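Local coordinates for protein designed CISK-PX domain (PDB 4OXW) that is a computationally designed PX domain that, like its natural CISK counterpart, may bind phosphoinositide lipids of membranes, at residues M8-E20 and H25-E37. Residues are numbered along the deposited sequence; the frame is centred on the assembly and turned at random.
Sequences MKVSIPDFEKEGE and HVMYKIKVKTGGE. With SO4 (sulfate ion), chain B.
Val-10 meets Val-32, and Phe-15 meets Tyr-28, in the antiparallel hairpin of strands 9-18 and 25-34. Paired backbone bonds join Lys-9 with Lys-33 and Glu-16 with Met-27; Met-27 N to Glu-16 O is 2.9 Å and nearly straight at 172°. Between the Ser-11/Lys-31 and Phe-15/Tyr-28 pairs the register slips by one residue, as in a beta bulge. Pro-13 has no N-H to offer. Lys-29 O is buried there without a hydrogen bond and faces Pro-13 CD at 3.3 Å. The proline ring also presses Pro-13 CG tightly on Lys-31 CD, at 3.5 Å. Ile-12 CG2, set opposite the backbone N by a chi1 of -53°, reaches Tyr-28 CB at 3.8 Å and sits at the edge of the tyrosine ring. Phe-15 sends CB to Tyr-28 CE1 at 3.7 Å, and its ring leads away. Helix 78-96 touches both aromatics, while Phe-48 touches Ile-12 and Ile-30. The face bearing Lys-9 and Lys-33 is mostly polar. Their chains run side by side, with Lys-9 NZ and Lys-33 NZ 4.3 Å apart, a probably repulsive pair. One water links Asp-14 OD2 to Lys-29 NZ. Glu-18 is poorly ordered; as modelled, it crosses Met-27 at about a right angle. Strand 37-44 follows a type II' turn and completes the three-stranded antiparallel sheet packed on helices that is typical of the PX fold.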
loop_
_atom_site.group_PDB
_atom_site.type_symbol
_atom_site.label_atom_id
_atom_site.label_comp_id
_atom_site.label_asym_id
_atom_site.label_seq_id
_atom_site.Cartn_x
_atom_site.Cartn_y
_atom_site.Cartn_z
ATOM N N MET A 8 -7.771 -13.821 -1.850
ATOM C CA MET A 8 -6.517 -13.111 -1.447
ATOM C C MET A 8 -6.731 -12.244 -0.206
ATOM O O MET A 8 -7.617 -11.388 -0.182
ATOM C CB MET A 8 -5.991 -12.267 -2.602
ATOM C CG MET A 8 -4.633 -11.633 -2.346
ATOM S SD MET A 8 -3.808 -11.134 -3.876
ATOM C CE MET A 8 -3.509 -12.723 -4.647
ATOM N N LYS A 9 -5.910 -12.478 0.818
ATOM C CA LYS A 9 -6.026 -11.809 2.113
ATOM C C LYS A 9 -4.760 -10.950 2.185
ATOM O O LYS A 9 -3.689 -11.471 1.903
ATOM C CB LYS A 9 -6.022 -12.864 3.229
ATOM C CG LYS A 9 -6.753 -12.471 4.496
ATOM C CD LYS A 9 -7.429 -13.668 5.168
ATOM C CE LYS A 9 -6.493 -14.381 6.136
ATOM N NZ LYS A 9 -6.851 -15.814 6.343
ATOM N N VAL A 10 -4.900 -9.647 2.489
ATOM C CA VAL A 10 -3.748 -8.748 2.636
ATOM C C VAL A 10 -3.772 -8.008 3.962
ATOM O O VAL A 10 -4.843 -7.777 4.535
ATOM C CB VAL A 10 -3.664 -7.730 1.491
ATOM C CG1 VAL A 10 -3.447 -8.479 0.182
ATOM C CG2 VAL A 10 -4.947 -6.906 1.404
ATOM N N SER A 11 -2.600 -7.673 4.476
ATOM C CA SER A 11 -2.479 -6.878 5.699
ATOM C C SER A 11 -1.143 -6.146 5.669
ATOM O O SER A 11 -0.301 -6.433 4.824
ATOM C CB SER A 11 -2.541 -7.753 6.969
ATOM O OG SER A 11 -1.478 -8.700 7.014
ATOM N N ILE A 12 -1.010 -5.122 6.512
ATOM C CA ILE A 12 0.212 -4.352 6.631
ATOM C C ILE A 12 0.615 -4.280 8.102
ATOM O O ILE A 12 0.199 -3.365 8.851
ATOM C CB ILE A 12 0.071 -2.917 6.032
ATOM C CG1 ILE A 12 -0.454 -2.996 4.608
ATOM C CG2 ILE A 12 1.433 -2.224 6.060
ATOM C CD1 ILE A 12 -0.616 -1.636 3.945
ATOM N N PRO A 13 1.388 -5.289 8.543
ATOM C CA PRO A 13 1.723 -5.394 9.970
ATOM C C PRO A 13 2.652 -4.292 10.454
ATOM O O PRO A 13 2.546 -3.845 11.610
ATOM C CB PRO A 13 2.400 -6.769 10.057
ATOM C CG PRO A 13 2.808 -7.111 8.661
ATOM C CD PRO A 13 1.735 -6.508 7.806
ATOM N N ASP A 14 3.543 -3.835 9.580
ATOM C CA ASP A 14 4.565 -2.874 9.977
ATOM C C ASP A 14 4.987 -1.965 8.864
ATOM O O ASP A 14 4.814 -2.303 7.681
ATOM C CB ASP A 14 5.841 -3.595 10.384
ATOM C CG ASP A 14 5.611 -4.675 11.378
ATOM O OD1 ASP A 14 5.410 -4.339 12.566
ATOM O OD2 ASP A 14 5.649 -5.850 10.963
ATOM N N PHE A 15 5.575 -0.836 9.257
ATOM C CA PHE A 15 6.398 -0.016 8.383
ATOM C C PHE A 15 7.871 -0.135 8.819
ATOM O O PHE A 15 8.186 -0.576 9.952
ATOM C CB PHE A 15 5.919 1.430 8.372
ATOM C CG PHE A 15 6.060 2.135 9.656
ATOM C CD1 PHE A 15 7.289 2.567 10.084
ATOM C CD2 PHE A 15 4.965 2.353 10.465
ATOM C CE1 PHE A 15 7.419 3.217 11.311
ATOM C CE2 PHE A 15 5.085 3.016 11.659
ATOM C CZ PHE A 15 6.315 3.428 12.097
ATOM N N GLU A 16 8.768 0.202 7.911
ATOM C CA GLU A 16 10.200 0.081 8.149
ATOM C C GLU A 16 10.876 1.266 7.488
ATOM O O GLU A 16 10.462 1.718 6.419
ATOM C CB GLU A 16 10.729 -1.202 7.517
ATOM C CG GLU A 16 10.188 -2.447 8.198
ATOM C CD GLU A 16 10.620 -3.740 7.556
ATOM O OE1 GLU A 16 11.501 -3.705 6.666
ATOM O OE2 GLU A 16 10.064 -4.790 7.959
ATOM N N LYS A 17 11.937 1.771 8.100
ATOM C CA LYS A 17 12.685 2.873 7.492
ATOM C C LYS A 17 13.979 2.352 6.940
ATOM O O LYS A 17 14.760 1.757 7.666
ATOM C CB LYS A 17 12.951 3.974 8.501
ATOM C CG LYS A 17 11.753 4.290 9.381
ATOM C CD LYS A 17 11.837 5.695 9.962
ATOM C CE LYS A 17 10.854 5.887 11.108
ATOM N NZ LYS A 17 10.705 7.310 11.533
ATOM N N GLU A 18 14.190 2.570 5.649
ATOM C CA GLU A 18 15.318 1.999 4.936
ATOM C C GLU A 18 16.087 3.146 4.319
ATOM O O GLU A 18 15.531 4.223 4.082
ATOM C CB GLU A 18 14.832 1.043 3.832
ATOM C CG GLU A 18 13.675 0.136 4.244
ATOM C CD GLU A 18 13.210 -0.781 3.124
ATOM O OE1 GLU A 18 12.127 -1.404 3.255
ATOM O OE2 GLU A 18 13.934 -0.882 2.109
ATOM N N GLY A 19 17.374 2.921 4.081
ATOM C CA GLY A 19 18.183 3.874 3.336
ATOM C C GLY A 19 19.493 4.250 3.994
ATOM O O GLY A 19 20.383 3.414 4.162
ATOM N N GLU A 20 19.596 5.519 4.379
ATOM C CA GLU A 20 20.881 6.127 4.692
ATOM C C GLU A 20 20.887 6.873 6.026
ATOM O O GLU A 20 21.706 6.598 6.908
ATOM C CB GLU A 20 21.239 7.124 3.587
ATOM C CG GLU A 20 20.757 6.744 2.192
ATOM C CD GLU A 20 21.023 7.855 1.203
ATOM O OE1 GLU A 20 21.833 8.754 1.554
ATOM O OE2 GLU A 20 20.434 7.839 0.087
ATOM N N HIS A 25 13.526 6.903 3.888
ATOM C CA HIS A 25 12.248 6.599 3.223
ATOM C C HIS A 25 11.552 5.539 4.074
ATOM O O HIS A 25 12.210 4.771 4.797
ATOM C CB HIS A 25 12.441 6.103 1.774
ATOM C CG HIS A 25 12.960 7.160 0.844
ATOM N ND1 HIS A 25 12.164 8.172 0.344
ATOM C CD2 HIS A 25 14.204 7.380 0.345
ATOM C CE1 HIS A 25 12.895 8.966 -0.426
ATOM N NE2 HIS A 25 14.136 8.511 -0.435
ATOM N N VAL A 26 10.222 5.507 4.001
ATOM C CA VAL A 26 9.439 4.591 4.813
ATOM C C VAL A 26 8.773 3.642 3.815
ATOM O O VAL A 26 8.185 4.086 2.834
ATOM C CB VAL A 26 8.355 5.325 5.585
ATOM C CG1 VAL A 26 7.373 4.375 6.256
ATOM C CG2 VAL A 26 8.953 6.265 6.628
ATOM N N MET A 27 8.932 2.366 4.083
ATOM C CA MET A 27 8.280 1.311 3.325
ATOM C C MET A 27 7.321 0.549 4.208
ATOM O O MET A 27 7.531 0.394 5.404
ATOM C CB MET A 27 9.310 0.375 2.745
ATOM C CG MET A 27 10.264 1.076 1.806
ATOM S SD MET A 27 10.389 0.201 0.248
ATOM C CE MET A 27 11.694 1.195 -0.487
ATOM N N TYR A 28 6.234 0.087 3.602
ATOM C CA TYR A 28 5.168 -0.618 4.294
ATOM C C TYR A 28 5.266 -2.063 3.867
ATOM O O TYR A 28 5.375 -2.334 2.679
ATOM C CB TYR A 28 3.755 -0.015 3.958
ATOM C CG TYR A 28 3.680 1.427 4.451
ATOM C CD1 TYR A 28 3.289 1.718 5.752
ATOM C CD2 TYR A 28 4.101 2.471 3.660
ATOM C CE1 TYR A 28 3.300 3.006 6.252
ATOM C CE2 TYR A 28 4.110 3.782 4.136
ATOM C CZ TYR A 28 3.745 4.046 5.468
ATOM O OH TYR A 28 3.748 5.348 6.013
ATOM N N LYS A 29 5.300 -2.968 4.841
ATOM C CA LYS A 29 5.376 -4.390 4.567
ATOM C C LYS A 29 3.964 -4.943 4.374
ATOM O O LYS A 29 3.176 -4.980 5.314
ATOM C CB LYS A 29 6.070 -5.089 5.742
ATOM C CG LYS A 29 6.115 -6.581 5.577
ATOM C CD LYS A 29 6.778 -7.267 6.757
ATOM C CE LYS A 29 6.979 -8.747 6.429
ATOM N NZ LYS A 29 7.548 -9.503 7.596
ATOM N N ILE A 30 3.628 -5.328 3.143
ATOM C CA ILE A 30 2.327 -5.920 2.851
ATOM C C ILE A 30 2.473 -7.468 2.875
ATOM O O ILE A 30 3.246 -8.038 2.086
ATOM C CB ILE A 30 1.775 -5.496 1.497
ATOM C CG1 ILE A 30 1.891 -3.961 1.295
ATOM C CG2 ILE A 30 0.334 -6.005 1.327
ATOM C CD1 ILE A 30 1.514 -3.506 -0.096
ATOM N N LYS A 31 1.752 -8.103 3.782
ATOM C CA LYS A 31 1.680 -9.580 3.868
ATOM C C LYS A 31 0.498 -10.034 3.011
ATOM O O LYS A 31 -0.608 -9.492 3.121
ATOM C CB LYS A 31 1.505 -10.042 5.330
ATOM C CG LYS A 31 2.792 -9.932 6.145
ATOM C CD LYS A 31 2.639 -10.417 7.586
ATOM C CE LYS A 31 1.771 -11.664 7.733
ATOM N NZ LYS A 31 1.741 -12.118 9.162
ATOM N N VAL A 32 0.756 -10.977 2.102
ATOM C CA VAL A 32 -0.214 -11.394 1.107
ATOM C C VAL A 32 -0.388 -12.904 1.293
ATOM O O VAL A 32 0.587 -13.613 1.406
ATOM C CB VAL A 32 0.252 -11.092 -0.311
ATOM C CG1 VAL A 32 -0.814 -11.492 -1.335
ATOM C CG2 VAL A 32 0.627 -9.628 -0.473
ATOM N N LYS A 33 -1.636 -13.351 1.437
ATOM C CA LYS A 33 -1.963 -14.788 1.551
ATOM C C LYS A 33 -2.948 -15.196 0.474
ATOM O O LYS A 33 -3.890 -14.466 0.137
ATOM C CB LYS A 33 -2.560 -15.042 2.928
ATOM C CG LYS A 33 -1.547 -14.837 4.016
ATOM C CD LYS A 33 -2.184 -14.529 5.350
ATOM C CE LYS A 33 -2.688 -15.780 6.045
ATOM N NZ LYS A 33 -2.721 -15.568 7.523
ATOM N N THR A 34 -2.726 -16.347 -0.138
ATOM C CA THR A 34 -3.719 -16.838 -1.057
ATOM C C THR A 34 -3.585 -18.340 -1.004
ATOM O O THR A 34 -2.478 -18.857 -0.989
ATOM C CB THR A 34 -3.569 -16.294 -2.480
ATOM O OG1 THR A 34 -4.659 -16.772 -3.276
ATOM C CG2 THR A 34 -2.290 -16.716 -3.113
ATOM N N GLY A 35 -4.700 -19.047 -0.922
ATOM C CA GLY A 35 -4.555 -20.500 -0.668
ATOM C C GLY A 35 -3.767 -20.745 0.592
ATOM O O GLY A 35 -4.093 -20.191 1.650
ATOM N N GLY A 36 -2.740 -21.604 0.535
ATOM C CA GLY A 36 -1.882 -21.832 1.662
ATOM C C GLY A 36 -0.525 -21.171 1.509
ATOM O O GLY A 36 0.402 -21.501 2.230
ATOM N N GLU A 37 -0.419 -20.232 0.569
ATOM C CA GLU A 37 0.816 -19.500 0.308
ATOM C C GLU A 37 0.784 -18.132 1.013
ATOM O O GLU A 37 -0.295 -17.556 1.221
ATOM C CB GLU A 37 0.975 -19.267 -1.185
ATOM C CG GLU A 37 0.857 -20.532 -2.026
ATOM C CD GLU A 37 1.002 -20.268 -3.507
ATOM O OE1 GLU A 37 0.496 -19.229 -3.986
ATOM O OE2 GLU A 37 1.612 -21.111 -4.203
HETATM S S SO4 B . 7.259 8.421 -0.006
HETATM O O1 SO4 B . 6.875 8.336 1.446
HETATM O O2 SO4 B . 8.752 8.508 0.066
HETATM O O3 SO4 B . 6.743 7.391 -0.935
HETATM O O4 SO4 B . 6.635 9.655 -0.503
HETATM O O HOH W 1 -2.172 -11.017 5.535
HETATM O O HOH W 2 5.954 -8.584 10.160
#